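Local structure of lipocalin AI-4 (Rhodnius prolixus, 5H9N) at residues Tyr32-Arg37 with Leu125-Ser130; Thr4-Gly9 with Ser73-Phe78; Lys16-Phe21 with Thr100-Tyr105. The protein binds cysteinyl leukotrienes such as leukotriene C4 as a secreted salivary lipocalin, probably sequestering these mediators while the insect feeds on blood. The protein carries 1 engineered substitution. All blocks are in the same frame, centred on the assembly; numbering follows the deposited sequence.

Contact 1: residues Tyr32-Arg37 with Leu125-Ser130; sequences YLTHSR and LFNRQS
The aromatic ring of Y32 lies against the turn that follows strand 120-127, with S130 placed over one face. S130 CB sits 4.0 Å from the ring centroid and 16° off the normal, the geometry of a CH-pi contact, while the carbonyl oxygen of N127 lies at the ring edge, in its plane. A second CH-pi contact occupies the other side of the sheet: L33 CD1 is 4.1 Å from the centroid of the F126 ring, over its face. L33 CG stands anti to the backbone N (chi1 177°), which carries this methyl over the ring.

Between these strands the pairing is antiparallel, as expected where the first strand of a lipocalin barrel meets the last long one. Y32 and N127 exchange two backbone bonds, and L125 N donates to H35 O over 2.9 Å at 173°, close to straight. The register slips by one between L33 and H35: two residues, T34 and H35, stand opposite the single L125, a classic bulge. L125 O takes T34 N at 3.0 Å, whereas H35 N reaches it only weakly.

The bulge turns T34 toward the partner strand, and its side chain meets that of N127 at about a right angle. N127 ND2 donates to T34 OG1 over 3.0 Å, with the hydroxyl in the amide plane, and also bonds to E133 O. T34 OG1 further pairs with H35 ND1 at 2.9 Å, lying in the imidazole plane; L125 CD2 comes obliquely within 3.8 Å of H35 ND1.

F126 touches the bound leukotriene C4, so the L33 methyl, on the same face of the sheet, probably helps to position the pocket ring, and the amide and imidazole partners of T34 OG1 satisfy a buried hydroxyl on the far side of the sheet.

Contact 2: residues Thr4-Gly9 with Ser73-Phe78; sequences TSIPTG and SGNQGF
Two first torsions set the meeting of I6 with N75 and F78. In N75, CG is anti to the carbonyl carbon, which sends the side-chain amide toward the 4-9 backbone. In I6, CG1 is tucked between N and C of its own backbone (chi1 63°), and the chain then extends, so that CD1 and CG2 both reach the phenyl ring of F78.

The polar part is short. I6 N donates to N75 OD1 over 2.9 Å with an N-H...O angle of 155°, the donor tilted 34° from the amide carbonyl plane. The same oxygen lies 3.1 Å from S5 CA, so it fits closely against the chain just before the donor. Nearer the N terminus, G74 N makes a weak and strongly bent bond to T4 O at 2.9 Å.

The apolar part lies on the inner side. I6 CD1 stands over one face of the F78 ring, 4.3 Å from the centroid, in a CH-pi contact, and I6 CG2 approaches F78 CD2 to 3.6 Å. The two side chains cross at about a right angle. I6 also touches Y94 and F78 touches A96, both on strand 90-100.

A type II turn from N75 to F78, closed by F78 N to N75 O at 3.0 Å, brings both partners of I6 to one end of the loop between strands 63-71 and 78-85. The N-terminal chain is thus held to this barrel loop by one sound amide bond and a methyl-aromatic contact, with the weak bond at the exposed end probably adding less.

Contact 3: residues Lys16-Phe21 with Thr100-Tyr105; sequences KIMSGF and TDYANY
Y102 OH is shared by a water and by a backbone amide: the water lies 2.6 Å from Y102 OH, in the plane of the tyrosine ring, and D22 N, just beyond the first segment, also bonds to the hydroxyl. The same water donates to G20 O over 2.8 Å, so it bridges the two chains. F21 CA and M18 CE each approach Y102 OH to 3.6 Å, placing two carbons beside the hydroxyl.

M18 packs against both T100 and Y102. Its chain is extended at chi2 and bends at chi3 (-63°), which sets SD 3.8 Å from T100 CG2 and swings CE toward the phenol end. T100 CG2 lies more distantly from F21, near the plane of its ring at the edge, and F21 crosses Y102 obliquely.

The tyrosine belongs to the hairpin loop between strands 90-100 and 105-112 of the lipocalin barrel, facing the chain that leads into the short helix 23-26. This loop is stiffened from within. T100 OG1 accepts from Y102 N, forming an ST turn, and donates to Y105 O at 2.7 Å. D101 OD1 accepts from N104 N and Y105 N, which come from opposite faces of the carboxylate plane; the first of these makes an Asx motif. N104 ND2 adds a 2.8 Å bond to D101 OD2 at 172°, nearly straight.

Overall arrangement
From the N terminus, residues 4-9 first meet 73-78 in contact 2, closing a long loop that takes in helix 23-26 and the strands from 30-36 to 63-71. Residues 16-21 then meet 100-105 in contact 3, and strand 30-36 pairs with 120-127 in contact 1, closing the barrel. All three loops cross, since their segments alternate. Contacts 2 and 3 thus lay the N-terminal chain against the hairpin loops before strands 78-85 and 105-112, and they touch where I17 packs on Q76 and F78. Contacts 1 and 3 adjoin through R128, whose backbone N and side-chain NE probably bond to N104 O and Y102 O. Contacts 1 and 2 lie on opposite sides of the chain's centre.

Contact 1: residues Tyr32-Arg37 with Leu125-Ser130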
loop_
_atom_site.group_PDB
_atom_site.type_symbol
_atom_site.label_atom_id
_atom_site.label_comp_id
_atom_site.label_asym_id
_atom_site.label_seq_id
_atom_site.Cartn_x
_atom_site.Cartn_y
_atom_site.Cartn_z
ATOM N N TYR A 32 -9.160 -4.075 -1.746
ATOM C CA TYR A 32 -9.025 -4.986 -0.607
ATOM C C TYR A 32 -7.580 -5.405 -0.471
ATOM O O TYR A 32 -6.951 -5.804 -1.450
ATOM C CB TYR A 32 -9.915 -6.223 -0.788
ATOM C CG TYR A 32 -11.381 -5.895 -0.823
ATOM C CD1 TYR A 32 -11.988 -5.499 -2.008
ATOM C CD2 TYR A 32 -12.158 -5.952 0.330
ATOM C CE1 TYR A 32 -13.332 -5.172 -2.051
ATOM C CE2 TYR A 32 -13.508 -5.634 0.297
ATOM C CZ TYR A 32 -14.077 -5.244 -0.897
ATOM O OH TYR A 32 -15.414 -4.916 -0.961
ATOM N N LEU A 33 -7.051 -5.338 0.750
ATOM C CA LEU A 33 -5.694 -5.777 1.010
ATOM C C LEU A 33 -5.719 -7.292 1.230
ATOM O O LEU A 33 -6.065 -7.766 2.319
ATOM C CB LEU A 33 -5.125 -5.027 2.222
ATOM C CG LEU A 33 -3.719 -5.417 2.682
ATOM C CD1 LEU A 33 -2.756 -5.498 1.515
ATOM C CD2 LEU A 33 -3.204 -4.436 3.744
ATOM N N THR A 34 -5.403 -8.069 0.208
ATOM C CA THR A 34 -5.603 -9.514 0.303
ATOM C C THR A 34 -4.354 -10.302 0.704
ATOM O O THR A 34 -4.476 -11.391 1.234
ATOM C CB THR A 34 -6.151 -10.079 -1.024
ATOM O OG1 THR A 34 -5.244 -9.795 -2.097
ATOM C CG2 THR A 34 -7.485 -9.474 -1.371
ATOM N N HIS A 35 -3.166 -9.784 0.419
ATOM C CA HIS A 35 -1.914 -10.481 0.694
ATOM C C HIS A 35 -0.836 -9.486 1.063
ATOM O O HIS A 35 -0.894 -8.332 0.624
ATOM C CB HIS A 35 -1.405 -11.281 -0.512
ATOM C CG HIS A 35 -2.342 -12.335 -1.004
ATOM N ND1 HIS A 35 -3.522 -12.035 -1.641
ATOM C CD2 HIS A 35 -2.247 -13.686 -0.993
ATOM C CE1 HIS A 35 -4.132 -13.159 -1.976
ATOM N NE2 HIS A 35 -3.382 -14.172 -1.588
ATOM N N SER A 36 0.182 -9.914 1.794
ATOM C CA SER A 36 1.327 -9.045 2.065
ATOM C C SER A 36 2.554 -9.909 2.358
ATOM O O SER A 36 2.428 -11.090 2.726
ATOM C CB SER A 36 1.017 -8.083 3.215
ATOM O OG SER A 36 0.705 -8.786 4.402
ATOM N N ARG A 37 3.742 -9.346 2.170
ATOM C CA ARG A 37 4.983 -10.071 2.419
ATOM C C ARG A 37 5.069 -10.468 3.885
ATOM O O ARG A 37 5.349 -11.614 4.201
ATOM C CB ARG A 37 6.193 -9.218 2.026
ATOM C CG ARG A 37 7.515 -9.957 2.218
ATOM C CD ARG A 37 8.711 -9.022 2.166
ATOM N NE ARG A 37 8.689 -8.077 3.281
ATOM C CZ ARG A 37 9.295 -6.895 3.285
ATOM N NH1 ARG A 37 9.991 -6.475 2.228
ATOM N NH2 ARG A 37 9.197 -6.118 4.352
ATOM N N LEU A 125 -0.384 -6.633 -1.626
ATOM C CA LEU A 125 -1.186 -6.929 -2.802
ATOM C C LEU A 125 -2.633 -6.557 -2.532
ATOM O O LEU A 125 -3.278 -7.117 -1.619
ATOM C CB LEU A 125 -1.087 -8.396 -3.193
ATOM C CG LEU A 125 -1.897 -8.790 -4.441
ATOM C CD1 LEU A 125 -1.353 -8.065 -5.674
ATOM C CD2 LEU A 125 -1.886 -10.298 -4.646
ATOM N N PHE A 126 -3.104 -5.594 -3.322
ATOM C CA PHE A 126 -4.486 -5.155 -3.306
ATOM C C PHE A 126 -5.246 -5.753 -4.477
ATOM O O PHE A 126 -4.694 -5.931 -5.569
ATOM C CB PHE A 126 -4.580 -3.630 -3.348
ATOM C CG PHE A 126 -4.073 -2.957 -2.107
ATOM C CD1 PHE A 126 -2.712 -2.696 -1.948
ATOM C CD2 PHE A 126 -4.933 -2.614 -1.075
ATOM C CE1 PHE A 126 -2.240 -2.076 -0.804
ATOM C CE2 PHE A 126 -4.455 -2.000 0.066
ATOM C CZ PHE A 126 -3.113 -1.729 0.191
ATOM N N ASN A 127 -6.522 -6.035 -4.244
ATOM C CA ASN A 127 -7.406 -6.612 -5.240
ATOM C C ASN A 127 -8.730 -5.873 -5.244
ATOM O O ASN A 127 -9.206 -5.442 -4.183
ATOM C CB ASN A 127 -7.634 -8.105 -4.951
ATOM C CG ASN A 127 -6.686 -9.001 -5.716
ATOM O OD1 ASN A 127 -6.772 -9.067 -6.942
ATOM N ND2 ASN A 127 -5.809 -9.728 -5.009
ATOM N N ARG A 128 -9.335 -5.711 -6.414
ATOM C CA ARG A 128 -10.645 -5.082 -6.492
ATOM C C ARG A 128 -11.739 -5.960 -5.889
ATOM O O ARG A 128 -12.777 -5.455 -5.466
ATOM C CB ARG A 128 -10.988 -4.738 -7.950
ATOM C CG ARG A 128 -10.139 -3.609 -8.553
ATOM C CD ARG A 128 -10.245 -2.321 -7.764
ATOM N NE ARG A 128 -9.692 -1.206 -8.529
ATOM C CZ ARG A 128 -9.785 0.068 -8.159
ATOM N NH1 ARG A 128 -10.417 0.381 -7.033
ATOM N NH2 ARG A 128 -9.266 1.025 -8.918
ATOM N N GLN A 129 -11.516 -7.271 -5.889
ATOM C CA GLN A 129 -12.444 -8.218 -5.270
ATOM C C GLN A 129 -11.840 -8.786 -3.986
ATOM O O GLN A 129 -10.649 -9.072 -3.941
ATOM C CB GLN A 129 -12.770 -9.366 -6.222
ATOM C CG GLN A 129 -13.383 -8.935 -7.534
ATOM C CD GLN A 129 -13.636 -10.105 -8.464
ATOM O OE1 GLN A 129 -14.494 -10.949 -8.198
ATOM N NE2 GLN A 129 -12.891 -10.162 -9.562
ATOM N N SER A 130 -12.658 -8.980 -2.956
ATOM C CA SER A 130 -12.160 -9.564 -1.703
ATOM C C SER A 130 -11.646 -10.985 -1.917
ATOM O O SER A 130 -10.802 -11.458 -1.161
ATOM C CB SER A 130 -13.237 -9.545 -0.618
ATOM O OG SER A 130 -14.321 -10.375 -0.973
#

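Contact 2: residues Thr4-Gly9 with Ser73-Phe78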
loop_
_atom_site.group_PDB
_atom_site.type_symbol
_atom_site.label_atom_id
_atom_site.label_comp_id
_atom_site.label_asym_id
_atom_site.label_seq_id
_atom_site.Cartn_x
_atom_site.Cartn_y
_atom_site.Cartn_z
ATOM N N THR A 4 10.540 16.119 2.152
ATOM C CA THR A 4 10.802 16.124 0.714
ATOM C C THR A 4 11.304 14.791 0.168
ATOM O O THR A 4 11.492 14.638 -1.038
ATOM C CB THR A 4 11.820 17.212 0.360
ATOM O OG1 THR A 4 12.978 17.071 1.196
ATOM C CG2 THR A 4 11.206 18.584 0.579
ATOM N N SER A 5 11.529 13.828 1.052
ATOM C CA SER A 5 11.892 12.488 0.615
ATOM C C SER A 5 11.411 11.483 1.641
ATOM O O SER A 5 11.091 11.847 2.777
ATOM C CB SER A 5 13.407 12.362 0.376
ATOM O OG SER A 5 14.164 12.705 1.523
ATOM N N ILE A 6 11.331 10.224 1.236
ATOM C CA ILE A 6 10.874 9.176 2.121
ATOM C C ILE A 6 11.863 8.973 3.275
ATOM O O ILE A 6 13.023 9.356 3.181
ATOM C CB ILE A 6 10.662 7.877 1.337
ATOM C CG1 ILE A 6 11.981 7.379 0.731
ATOM C CG2 ILE A 6 9.561 8.090 0.274
ATOM C CD1 ILE A 6 11.833 6.128 -0.108
ATOM N N PRO A 7 11.399 8.366 4.378
ATOM C CA PRO A 7 12.297 8.222 5.532
ATOM C C PRO A 7 13.534 7.388 5.216
ATOM O O PRO A 7 13.467 6.437 4.432
ATOM C CB PRO A 7 11.420 7.507 6.570
ATOM C CG PRO A 7 10.025 7.833 6.185
ATOM C CD PRO A 7 10.037 7.890 4.685
ATOM N N THR A 8 14.654 7.762 5.818
ATOM C CA THR A 8 15.877 6.987 5.698
ATOM C C THR A 8 15.623 5.555 6.144
ATOM O O THR A 8 15.051 5.319 7.212
ATOM C CB THR A 8 16.988 7.606 6.526
ATOM O OG1 THR A 8 17.122 8.981 6.156
ATOM C CG2 THR A 8 18.307 6.881 6.292
ATOM N N GLY A 9 16.028 4.599 5.322
ATOM C CA GLY A 9 15.734 3.208 5.603
ATOM C C GLY A 9 14.662 2.643 4.689
ATOM O O GLY A 9 14.601 1.436 4.459
ATOM N N SER A 73 7.974 14.995 -3.155
ATOM C CA SER A 73 8.714 15.745 -4.155
ATOM C C SER A 73 9.978 15.047 -4.680
ATOM O O SER A 73 10.261 15.069 -5.879
ATOM C CB SER A 73 9.081 17.111 -3.574
ATOM O OG SER A 73 9.857 17.860 -4.492
ATOM N N GLY A 74 10.732 14.423 -3.788
ATOM C CA GLY A 74 12.039 13.901 -4.148
ATOM C C GLY A 74 12.071 12.463 -4.620
ATOM O O GLY A 74 13.117 12.002 -5.051
ATOM N N ASN A 75 10.945 11.756 -4.526
ATOM C CA ASN A 75 10.889 10.329 -4.852
ATOM C C ASN A 75 9.732 10.026 -5.782
ATOM O O ASN A 75 8.575 9.913 -5.348
ATOM C CB ASN A 75 10.748 9.459 -3.591
ATOM C CG ASN A 75 11.902 9.630 -2.625
ATOM O OD1 ASN A 75 11.771 10.302 -1.595
ATOM N ND2 ASN A 75 13.044 9.020 -2.943
ATOM N N GLN A 76 10.045 9.915 -7.066
ATOM C CA GLN A 76 9.041 9.654 -8.086
ATOM C C GLN A 76 8.214 8.417 -7.769
ATOM O O GLN A 76 8.758 7.360 -7.442
ATOM C CB GLN A 76 9.729 9.503 -9.438
ATOM C CG GLN A 76 8.806 9.412 -10.621
ATOM C CD GLN A 76 9.576 9.274 -11.917
ATOM O OE1 GLN A 76 10.075 10.259 -12.462
ATOM N NE2 GLN A 76 9.694 8.046 -12.411
ATOM N N GLY A 77 6.895 8.575 -7.832
ATOM C CA GLY A 77 5.984 7.473 -7.581
ATOM C C GLY A 77 5.514 7.362 -6.148
ATOM O O GLY A 77 4.536 6.660 -5.874
ATOM N N PHE A 78 6.185 8.046 -5.235
ATOM C CA PHE A 78 5.833 7.926 -3.819
ATOM C C PHE A 78 4.814 8.956 -3.361
ATOM O O PHE A 78 4.777 10.109 -3.828
ATOM C CB PHE A 78 7.084 8.019 -2.940
ATOM C CG PHE A 78 7.767 6.693 -2.741
ATOM C CD1 PHE A 78 8.692 6.236 -3.658
ATOM C CD2 PHE A 78 7.466 5.892 -1.642
ATOM C CE1 PHE A 78 9.312 4.999 -3.477
ATOM C CE2 PHE A 78 8.070 4.678 -1.474
ATOM C CZ PHE A 78 8.996 4.233 -2.376
#

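Contact 3: residues Lys16-Phe21 with Thr100-Tyr105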
loop_
_atom_site.group_PDB
_atom_site.type_symbol
_atom_site.label_atom_id
_atom_site.label_comp_id
_atom_site.label_asym_id
_atom_site.label_seq_id
_atom_site.Cartn_x
_atom_site.Cartn_y
_atom_site.Cartn_z
ATOM N N LYS A 16 12.482 0.074 -10.316
ATOM C CA LYS A 16 11.619 -1.069 -10.078
ATOM C C LYS A 16 10.132 -0.735 -10.127
ATOM O O LYS A 16 9.290 -1.636 -10.075
ATOM C CB LYS A 16 11.972 -1.706 -8.732
ATOM C CG LYS A 16 13.358 -2.336 -8.737
ATOM C CD LYS A 16 13.840 -2.673 -7.340
ATOM C CE LYS A 16 15.235 -3.276 -7.381
ATOM N NZ LYS A 16 15.812 -3.430 -6.019
ATOM N N ILE A 17 9.805 0.546 -10.236
ATOM C CA ILE A 17 8.416 1.002 -10.280
ATOM C C ILE A 17 7.931 1.113 -11.721
ATOM O O ILE A 17 8.672 1.530 -12.602
ATOM C CB ILE A 17 8.265 2.372 -9.570
ATOM C CG1 ILE A 17 8.634 2.239 -8.091
ATOM C CG2 ILE A 17 6.847 2.911 -9.707
ATOM C CD1 ILE A 17 8.647 3.553 -7.328
ATOM N N MET A 18 6.683 0.729 -11.959
ATOM C CA MET A 18 6.082 0.821 -13.283
ATOM C C MET A 18 6.227 2.203 -13.885
ATOM O O MET A 18 6.266 3.212 -13.179
ATOM C CB MET A 18 4.602 0.479 -13.227
ATOM C CG MET A 18 3.795 1.485 -12.418
ATOM S SD MET A 18 2.060 1.060 -12.179
ATOM C CE MET A 18 1.484 1.076 -13.875
ATOM N N SER A 19 6.300 2.244 -15.205
ATOM C CA SER A 19 6.251 3.509 -15.906
ATOM C C SER A 19 4.793 3.860 -16.179
ATOM O O SER A 19 3.923 2.978 -16.237
ATOM C CB SER A 19 7.047 3.440 -17.208
ATOM O OG SER A 19 6.562 2.395 -18.030
ATOM N N GLY A 20 4.529 5.154 -16.308
ATOM C CA GLY A 20 3.231 5.634 -16.738
ATOM C C GLY A 20 2.105 5.427 -15.746
ATOM O O GLY A 20 0.960 5.257 -16.150
ATOM N N PHE A 21 2.423 5.464 -14.460
ATOM C CA PHE A 21 1.404 5.342 -13.420
ATOM C C PHE A 21 0.335 6.418 -13.569
ATOM O O PHE A 21 0.648 7.603 -13.712
ATOM C CB PHE A 21 2.030 5.424 -12.030
ATOM C CG PHE A 21 1.022 5.427 -10.910
ATOM C CD1 PHE A 21 0.258 4.301 -10.642
ATOM C CD2 PHE A 21 0.853 6.549 -10.115
ATOM C CE1 PHE A 21 -0.665 4.296 -9.613
ATOM C CE2 PHE A 21 -0.072 6.549 -9.079
ATOM C CZ PHE A 21 -0.825 5.416 -8.822
ATOM N N THR A 100 0.349 -2.150 -11.366
ATOM C CA THR A 100 -1.106 -2.291 -11.251
ATOM C C THR A 100 -1.739 -2.343 -12.622
ATOM O O THR A 100 -1.201 -1.761 -13.561
ATOM C CB THR A 100 -1.748 -1.135 -10.438
ATOM O OG1 THR A 100 -3.156 -1.360 -10.307
ATOM C CG2 THR A 100 -1.533 0.192 -11.118
ATOM N N ASP A 101 -2.860 -3.057 -12.749
ATOM C CA ASP A 101 -3.648 -2.988 -13.979
ATOM C C ASP A 101 -4.926 -2.187 -13.731
ATOM O O ASP A 101 -5.804 -2.134 -14.587
ATOM C CB ASP A 101 -3.952 -4.393 -14.529
ATOM C CG ASP A 101 -5.000 -5.149 -13.723
ATOM O OD1 ASP A 101 -5.271 -4.774 -12.572
ATOM O OD2 ASP A 101 -5.537 -6.138 -14.262
ATOM N N TYR A 102 -5.017 -1.578 -12.546
ATOM C CA TYR A 102 -6.111 -0.679 -12.120
ATOM C C TYR A 102 -7.458 -1.362 -11.897
ATOM O O TYR A 102 -8.160 -1.035 -10.945
ATOM C CB TYR A 102 -6.283 0.483 -13.110
ATOM C CG TYR A 102 -4.992 1.225 -13.378
ATOM C CD1 TYR A 102 -4.499 2.145 -12.465
ATOM C CD2 TYR A 102 -4.265 0.997 -14.539
ATOM C CE1 TYR A 102 -3.319 2.817 -12.696
ATOM C CE2 TYR A 102 -3.081 1.665 -14.778
ATOM C CZ TYR A 102 -2.618 2.577 -13.862
ATOM O OH TYR A 102 -1.433 3.241 -14.111
ATOM N N ALA A 103 -7.816 -2.296 -12.769
ATOM C CA ALA A 103 -9.115 -2.948 -12.729
ATOM C C ALA A 103 -9.160 -4.225 -11.889
ATOM O O ALA A 103 -10.247 -4.708 -11.563
ATOM C CB ALA A 103 -9.552 -3.257 -14.143
ATOM N N ASN A 104 -7.998 -4.777 -11.542
ATOM C CA ASN A 104 -7.983 -6.030 -10.797
ATOM C C ASN A 104 -7.040 -6.010 -9.611
ATOM O O ASN A 104 -7.457 -6.326 -8.489
ATOM C CB ASN A 104 -7.612 -7.197 -11.709
ATOM C CG ASN A 104 -8.601 -7.390 -12.834
ATOM O OD1 ASN A 104 -9.713 -7.878 -12.627
ATOM N ND2 ASN A 104 -8.196 -7.021 -14.039
ATOM N N TYR A 105 -5.773 -5.684 -9.840
ATOM C CA TYR A 105 -4.764 -5.840 -8.797
ATOM C C TYR A 105 -3.843 -4.644 -8.716
ATOM O O TYR A 105 -3.695 -3.897 -9.684
ATOM C CB TYR A 105 -3.921 -7.098 -9.050
ATOM C CG TYR A 105 -3.110 -7.042 -10.338
ATOM C CD1 TYR A 105 -1.862 -6.425 -10.381
ATOM C CD2 TYR A 105 -3.595 -7.612 -11.504
ATOM C CE1 TYR A 105 -1.128 -6.366 -11.571
ATOM C CE2 TYR A 105 -2.865 -7.559 -12.688
ATOM C CZ TYR A 105 -1.639 -6.937 -12.711
ATOM O OH TYR A 105 -0.925 -6.892 -13.896
HETATM O O HOH W 1 -0.678 2.991 -16.542
#